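Local coordinates for ssDNA binding RNA Polymerase cofactor (Pseudomonas phage LUZ7, PDB 6QLC), which binds single-stranded DNA and acts as a cofactor of RNA polymerase, probably regulating transcription in an N4-related bacterial virus, at residues A[25-30]-A[57-62]; A[31-36]-A[41-46]. All blocks are in the same frame, centred on the assembly; numbering follows the deposited sequence. Where two conformers were deposited one is given.

Contact 1. Residues A[25-30]-A[57-62]; sequences ASAYLN and QLQEFL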
loop_
_atom_site.group_PDB
_atom_site.type_symbol
_atom_site.label_atom_id
_atom_site.label_comp_id
_atom_site.label_asym_id
_atom_site.label_seq_id
_atom_site.Cartn_x
_atom_site.Cartn_y
_atom_site.Cartn_z
ATOM N N ALA A 25 -10.852 17.375 -8.230
ATOM C CA ALA A 25 -10.624 15.939 -8.114
ATOM C C ALA A 25 -9.139 15.639 -7.935
ATOM O O ALA A 25 -8.287 16.530 -8.006
ATOM C CB ALA A 25 -11.173 15.203 -9.345
ATOM N N SER A 26 -8.839 14.359 -7.692
ATOM C CA SER A 26 -7.465 13.890 -7.529
ATOM C C SER A 26 -7.406 12.397 -7.828
ATOM O O SER A 26 -8.430 11.710 -7.858
ATOM C CB SER A 26 -6.925 14.172 -6.120
ATOM O OG SER A 26 -7.860 13.801 -5.123
ATOM N N ALA A 27 -6.190 11.905 -8.048
ATOM C CA ALA A 27 -5.966 10.493 -8.315
ATOM C C ALA A 27 -5.514 9.784 -7.044
ATOM O O ALA A 27 -4.909 10.395 -6.160
ATOM C CB ALA A 27 -4.934 10.303 -9.420
ATOM N N TYR A 28 -5.832 8.486 -6.956
ATOM C CA TYR A 28 -5.494 7.647 -5.813
ATOM C C TYR A 28 -4.852 6.359 -6.303
ATOM O O TYR A 28 -5.212 5.824 -7.355
ATOM C CB TYR A 28 -6.745 7.311 -4.951
ATOM C CG TYR A 28 -7.177 8.468 -4.068
ATOM C CD1 TYR A 28 -7.575 9.680 -4.630
ATOM C CD2 TYR A 28 -7.152 8.370 -2.678
ATOM C CE1 TYR A 28 -7.945 10.762 -3.844
ATOM C CE2 TYR A 28 -7.532 9.458 -1.873
ATOM C CZ TYR A 28 -7.928 10.650 -2.471
ATOM O OH TYR A 28 -8.306 11.741 -1.716
ATOM N N LEU A 29 -3.898 5.858 -5.532
ATOM C CA LEU A 29 -3.333 4.534 -5.761
ATOM C C LEU A 29 -3.887 3.594 -4.707
ATOM O O LEU A 29 -3.575 3.743 -3.522
ATOM C CB LEU A 29 -1.811 4.559 -5.688
ATOM C CG LEU A 29 -1.233 3.261 -6.223
ATOM C CD1 LEU A 29 -1.155 3.361 -7.712
ATOM C CD2 LEU A 29 0.123 2.992 -5.636
ATOM N N ASN A 30 -4.672 2.613 -5.138
ATOM C CA ASN A 30 -5.376 1.711 -4.241
ATOM C C ASN A 30 -4.751 0.329 -4.245
ATOM O O ASN A 30 -4.489 -0.249 -5.306
ATOM C CB ASN A 30 -6.837 1.626 -4.643
ATOM C CG ASN A 30 -7.520 2.955 -4.503
ATOM O OD1 ASN A 30 -7.669 3.458 -3.394
ATOM N ND2 ASN A 30 -7.891 3.561 -5.625
ATOM N N GLN A 57 5.304 10.884 -10.787
ATOM C CA GLN A 57 5.988 9.808 -11.498
ATOM C C GLN A 57 5.150 8.526 -11.501
ATOM O O GLN A 57 5.143 7.774 -12.485
ATOM C CB GLN A 57 7.350 9.556 -10.856
ATOM C CG GLN A 57 8.183 8.506 -11.558
ATOM C CD GLN A 57 9.424 8.144 -10.779
ATOM O OE1 GLN A 57 9.584 8.544 -9.618
ATOM N NE2 GLN A 57 10.314 7.381 -11.408
ATOM N N LEU A 58 4.446 8.256 -10.398
ATOM C CA LEU A 58 3.589 7.073 -10.324
ATOM C C LEU A 58 2.377 7.243 -11.221
ATOM O O LEU A 58 2.060 6.360 -12.026
ATOM C CB LEU A 58 3.138 6.830 -8.885
ATOM C CG LEU A 58 3.943 5.874 -8.012
ATOM C CD1 LEU A 58 3.424 5.937 -6.591
ATOM C CD2 LEU A 58 3.860 4.467 -8.547
ATOM N N GLN A 59 1.696 8.388 -11.092
ATOM C CA GLN A 59 0.566 8.717 -11.955
ATOM C C GLN A 59 0.928 8.593 -13.433
ATOM O O GLN A 59 0.219 7.940 -14.204
ATOM C CB GLN A 59 0.076 10.123 -11.624
ATOM C CG GLN A 59 -1.311 10.456 -12.118
ATOM C CD GLN A 59 -1.796 11.803 -11.604
ATOM O OE1 GLN A 59 -2.392 11.903 -10.523
ATOM N NE2 GLN A 59 -1.528 12.851 -12.376
ATOM N N GLU A 60 2.040 9.200 -13.850
ATOM C CA GLU A 60 2.427 9.110 -15.255
ATOM C C GLU A 60 2.648 7.664 -15.664
ATOM O O GLU A 60 2.255 7.245 -16.760
ATOM C CB GLU A 60 3.708 9.910 -15.511
ATOM C CG GLU A 60 3.493 11.302 -16.057
ATOM C CD GLU A 60 4.812 12.011 -16.308
ATOM O OE1 GLU A 60 5.164 12.912 -15.509
ATOM O OE2 GLU A 60 5.500 11.651 -17.291
ATOM N N PHE A 61 3.319 6.904 -14.808
ATOM C CA PHE A 61 3.640 5.524 -15.121
ATOM C C PHE A 61 2.383 4.704 -15.365
ATOM O O PHE A 61 2.377 3.815 -16.222
ATOM C CB PHE A 61 4.450 4.943 -13.974
ATOM C CG PHE A 61 4.884 3.551 -14.196
ATOM C CD1 PHE A 61 5.846 3.262 -15.140
ATOM C CD2 PHE A 61 4.328 2.520 -13.452
ATOM C CE1 PHE A 61 6.266 1.967 -15.341
ATOM C CE2 PHE A 61 4.733 1.216 -13.650
ATOM C CZ PHE A 61 5.706 0.938 -14.593
ATOM N N LEU A 62 1.302 5.023 -14.659
ATOM C CA LEU A 62 0.069 4.251 -14.713
ATOM C C LEU A 62 -0.976 4.847 -15.648
ATOM O O LEU A 62 -2.129 4.410 -15.621
ATOM C CB LEU A 62 -0.520 4.114 -13.312
ATOM C CG LEU A 62 0.349 3.322 -12.347
ATOM C CD1 LEU A 62 -0.481 2.904 -11.153
ATOM C CD2 LEU A 62 0.916 2.113 -13.074
#
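Different first torsions bring Leu29 and Leu62 together: in Leu29 the CG is swung away from the backbone N (chi1 -168°), whereas in Leu62 it lies beside the backbone N (chi1 -64°). The two isobutyl groups then cross at about a right angle, and one methyl from each does the touching, Leu29 CD1 lying 3.5 Å from Leu62 CD1. Gln59 makes the second meeting point. Its CB does not aim at the strand, but an extended chain carries the amide across the gap until Gln59 OE1 stands 3.2 Å from Ala27 CB, a polar atom against a methyl. This illustrates how a helix end can be seated on a strand through alternate residues: Ala27 and Leu29 both point at the helix, while Tyr28 between them points away. The backbones stay well apart, with Ala27 CA and Gln59 CA 7.7 Å from each other. Leu62 is the first residue to leave the helical conformation, yet its amide still closes the last turn, Leu62 N donating to Leu58 O at 3.0 Å. Just beyond it, Thr63 OG1 bonds to Gln59 O, and Arg79 of helix 73-86 takes up Phe61 O as well as packing on Leu62. Leu29 also packs on Ile89 of the second subunit.

Contact 2. Residues A[31-36]-A[41-46]; sequences FHFPTR and VRLVSL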
loop_
_atom_site.group_PDB
_atom_site.type_symbol
_atom_site.label_atom_id
_atom_site.label_comp_id
_atom_site.label_asym_id
_atom_site.label_seq_id
_atom_site.Cartn_x
_atom_site.Cartn_y
_atom_site.Cartn_z
ATOM N N PHE A 31 -4.553 -0.209 -3.056
ATOM C CA PHE A 31 -3.984 -1.534 -2.880
ATOM C C PHE A 31 -5.115 -2.468 -2.463
ATOM O O PHE A 31 -5.632 -2.355 -1.348
ATOM C CB PHE A 31 -2.879 -1.495 -1.829
ATOM C CG PHE A 31 -1.714 -0.633 -2.215
ATOM C CD1 PHE A 31 -1.829 0.748 -2.229
ATOM C CD2 PHE A 31 -0.516 -1.209 -2.590
ATOM C CE1 PHE A 31 -0.765 1.548 -2.598
ATOM C CE2 PHE A 31 0.554 -0.426 -2.951
ATOM C CZ PHE A 31 0.430 0.962 -2.959
ATOM N N HIS A 32 -5.492 -3.394 -3.347
ATOM C CA HIS A 32 -6.543 -4.357 -3.040
ATOM C C HIS A 32 -5.955 -5.720 -2.731
ATOM O O HIS A 32 -4.893 -6.088 -3.243
ATOM C CB HIS A 32 -7.530 -4.489 -4.197
ATOM C CG HIS A 32 -8.452 -3.322 -4.318
ATOM N ND1 HIS A 32 -8.114 -2.181 -5.017
ATOM C CD2 HIS A 32 -9.683 -3.098 -3.801
ATOM C CE1 HIS A 32 -9.105 -1.311 -4.935
ATOM N NE2 HIS A 32 -10.070 -1.843 -4.206
ATOM N N PHE A 33 -6.673 -6.476 -1.897
ATOM C CA PHE A 33 -6.285 -7.839 -1.593
ATOM C C PHE A 33 -7.476 -8.790 -1.691
ATOM O O PHE A 33 -8.585 -8.425 -1.290
ATOM C CB PHE A 33 -5.680 -7.917 -0.198
ATOM C CG PHE A 33 -4.878 -9.148 0.017
ATOM C CD1 PHE A 33 -3.549 -9.210 -0.406
ATOM C CD2 PHE A 33 -5.453 -10.269 0.609
ATOM C CE1 PHE A 33 -2.797 -10.373 -0.222
ATOM C CE2 PHE A 33 -4.724 -11.430 0.801
ATOM C CZ PHE A 33 -3.388 -11.490 0.386
ATOM N N PRO A 34 -7.278 -10.006 -2.225
ATOM C CA PRO A 34 -8.395 -10.959 -2.336
ATOM C C PRO A 34 -8.891 -11.427 -0.974
ATOM O O PRO A 34 -8.104 -11.656 -0.049
ATOM C CB PRO A 34 -7.788 -12.123 -3.133
ATOM C CG PRO A 34 -6.307 -12.021 -2.870
ATOM C CD PRO A 34 -6.048 -10.538 -2.838
ATOM N N THR A 35 -10.214 -11.588 -0.867
ATOM C CA THR A 35 -10.907 -11.987 0.362
ATOM C C THR A 35 -11.537 -13.375 0.212
ATOM O O THR A 35 -11.664 -13.909 -0.889
ATOM C CB THR A 35 -11.987 -10.958 0.743
ATOM O OG1 THR A 35 -12.824 -10.688 -0.390
ATOM C CG2 THR A 35 -11.350 -9.646 1.164
ATOM N N ARG A 36 -11.959 -13.954 1.347
ATOM C CA ARG A 36 -12.385 -15.357 1.347
ATOM C C ARG A 36 -13.675 -15.588 0.572
ATOM O O ARG A 36 -13.901 -16.708 0.111
ATOM C CB ARG A 36 -12.547 -15.870 2.771
ATOM C CG ARG A 36 -11.289 -15.744 3.615
ATOM C CD ARG A 36 -10.863 -17.076 4.226
ATOM N NE ARG A 36 -9.451 -17.055 4.612
ATOM C CZ ARG A 36 -9.007 -16.789 5.841
ATOM N NH1 ARG A 36 -9.864 -16.526 6.824
ATOM N NH2 ARG A 36 -7.699 -16.791 6.085
ATOM N N VAL A 41 -10.799 -6.664 -1.083
ATOM C CA VAL A 41 -10.986 -5.548 -0.164
ATOM C C VAL A 41 -9.846 -4.546 -0.367
ATOM O O VAL A 41 -8.693 -4.934 -0.580
ATOM C CB VAL A 41 -11.067 -6.037 1.297
ATOM C CG1 VAL A 41 -9.749 -6.650 1.753
ATOM C CG2 VAL A 41 -11.509 -4.925 2.234
ATOM N N ARG A 42 -10.171 -3.261 -0.300
ATOM C CA ARG A 42 -9.180 -2.196 -0.481
ATOM C C ARG A 42 -8.435 -1.997 0.836
ATOM O O ARG A 42 -8.966 -1.407 1.779
ATOM C CB ARG A 42 -9.861 -0.910 -0.938
ATOM C CG ARG A 42 -8.928 0.283 -1.092
ATOM C CD ARG A 42 -9.696 1.520 -1.533
ATOM N NE ARG A 42 -10.134 1.412 -2.918
ATOM C CZ ARG A 42 -11.008 2.230 -3.493
ATOM N NH1 ARG A 42 -11.545 3.224 -2.798
ATOM N NH2 ARG A 42 -11.341 2.054 -4.766
ATOM N N LEU A 43 -7.201 -2.507 0.914
ATOM C CA LEU A 43 -6.437 -2.420 2.156
ATOM C C LEU A 43 -6.104 -0.974 2.501
ATOM O O LEU A 43 -6.390 -0.509 3.611
ATOM C CB LEU A 43 -5.162 -3.254 2.053
ATOM C CG LEU A 43 -5.359 -4.700 2.484
ATOM C CD1 LEU A 43 -4.090 -5.523 2.273
ATOM C CD2 LEU A 43 -5.795 -4.713 3.932
ATOM N N VAL A 44 -5.487 -0.253 1.564
ATOM C CA VAL A 44 -4.978 1.096 1.793
ATOM C C VAL A 44 -5.129 1.882 0.504
ATOM O O VAL A 44 -5.095 1.323 -0.597
ATOM C CB VAL A 44 -3.492 1.122 2.233
ATOM C CG1 VAL A 44 -3.258 0.200 3.367
ATOM C CG2 VAL A 44 -2.590 0.717 1.097
ATOM N N SER A 45 -5.282 3.192 0.651
ATOM C CA SER A 45 -5.355 4.101 -0.483
ATOM C C SER A 45 -4.278 5.169 -0.342
ATOM O O SER A 45 -4.024 5.660 0.761
ATOM C CB SER A 45 -6.737 4.744 -0.565
ATOM O OG SER A 45 -7.076 5.032 -1.903
ATOM N N LEU A 46 -3.637 5.527 -1.452
ATOM C CA LEU A 46 -2.653 6.604 -1.461
ATOM C C LEU A 46 -3.135 7.710 -2.383
ATOM O O LEU A 46 -3.257 7.501 -3.594
ATOM C CB LEU A 46 -1.283 6.114 -1.920
ATOM C CG LEU A 46 -0.274 7.254 -2.135
ATOM C CD1 LEU A 46 0.146 7.914 -0.809
ATOM C CD2 LEU A 46 0.929 6.762 -2.904
#
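His32 and Arg42, side by side as a non-hydrogen-bonded pair, meet on one face of the hairpin with the aliphatic base of the arginine against the imidazole. Arg42 CG sits over a ring face, 4.3 Å from the centroid, in a CH-pi contact, and Arg42 CB approaches His32 NE2 to 3.4 Å. In the conformer given, one of two deposited for Arg42, a bend at chi3 then turns the guanidinium so that its plane stands 72° from the ring, with His32 CE1 at its edge rather than stacked beneath it. Phe31, Phe33, Val41 and Val44 occupy the other face. There Val44 CG2 comes obliquely to Phe31 CD1 at 3.4 Å, while Val44 O lies at the edge of the ring, in its plane. Phe33 turns its ring away from strand 40-48, leaving its CB to touch Leu43 CD1; Pro34 CD lies over one face of that ring, near its rim. Near the turn, the methyl Thr35 CG2 presses on Val41 CG1 at 3.4 Å, tighter than usual, and Thr35 OG1 bonds to Asp37.

The antiparallel pairing includes a classic beta bulge, with Leu43 and Val44 both facing Phe31. Phe31 N donates almost straight to Val44 O (174°, 2.9 Å), but Leu43 N reaches Phe31 O through a strongly bent bond (134°). Phe31 and Val44 carry the apolar face to the second subunit, and His32 meets its Lys90. In this conformer the guanidinium, with that lysine nearby, would tend to disfavour a second proton on His32, an effect that may change in the other.

From its N-terminal end the modelled chain enters strand 27-34, whose first half supplies contact 1 and whose second half supplies contact 2. It then turns back into strand 40-48, and contact 2 closes this short hairpin loop of four intervening residues. Leaving that strand, the chain forms helix 53-61, whose end returns to the start of strand 27-34 and closes the wider loop of contact 1. Contact 2 is therefore nested inside contact 1, their centres about 16 Å apart. A backbone hydrogen bond between Leu29 and Leu46 carries the hairpin pairing from one region into the other, and both contacts also touch the second subunit.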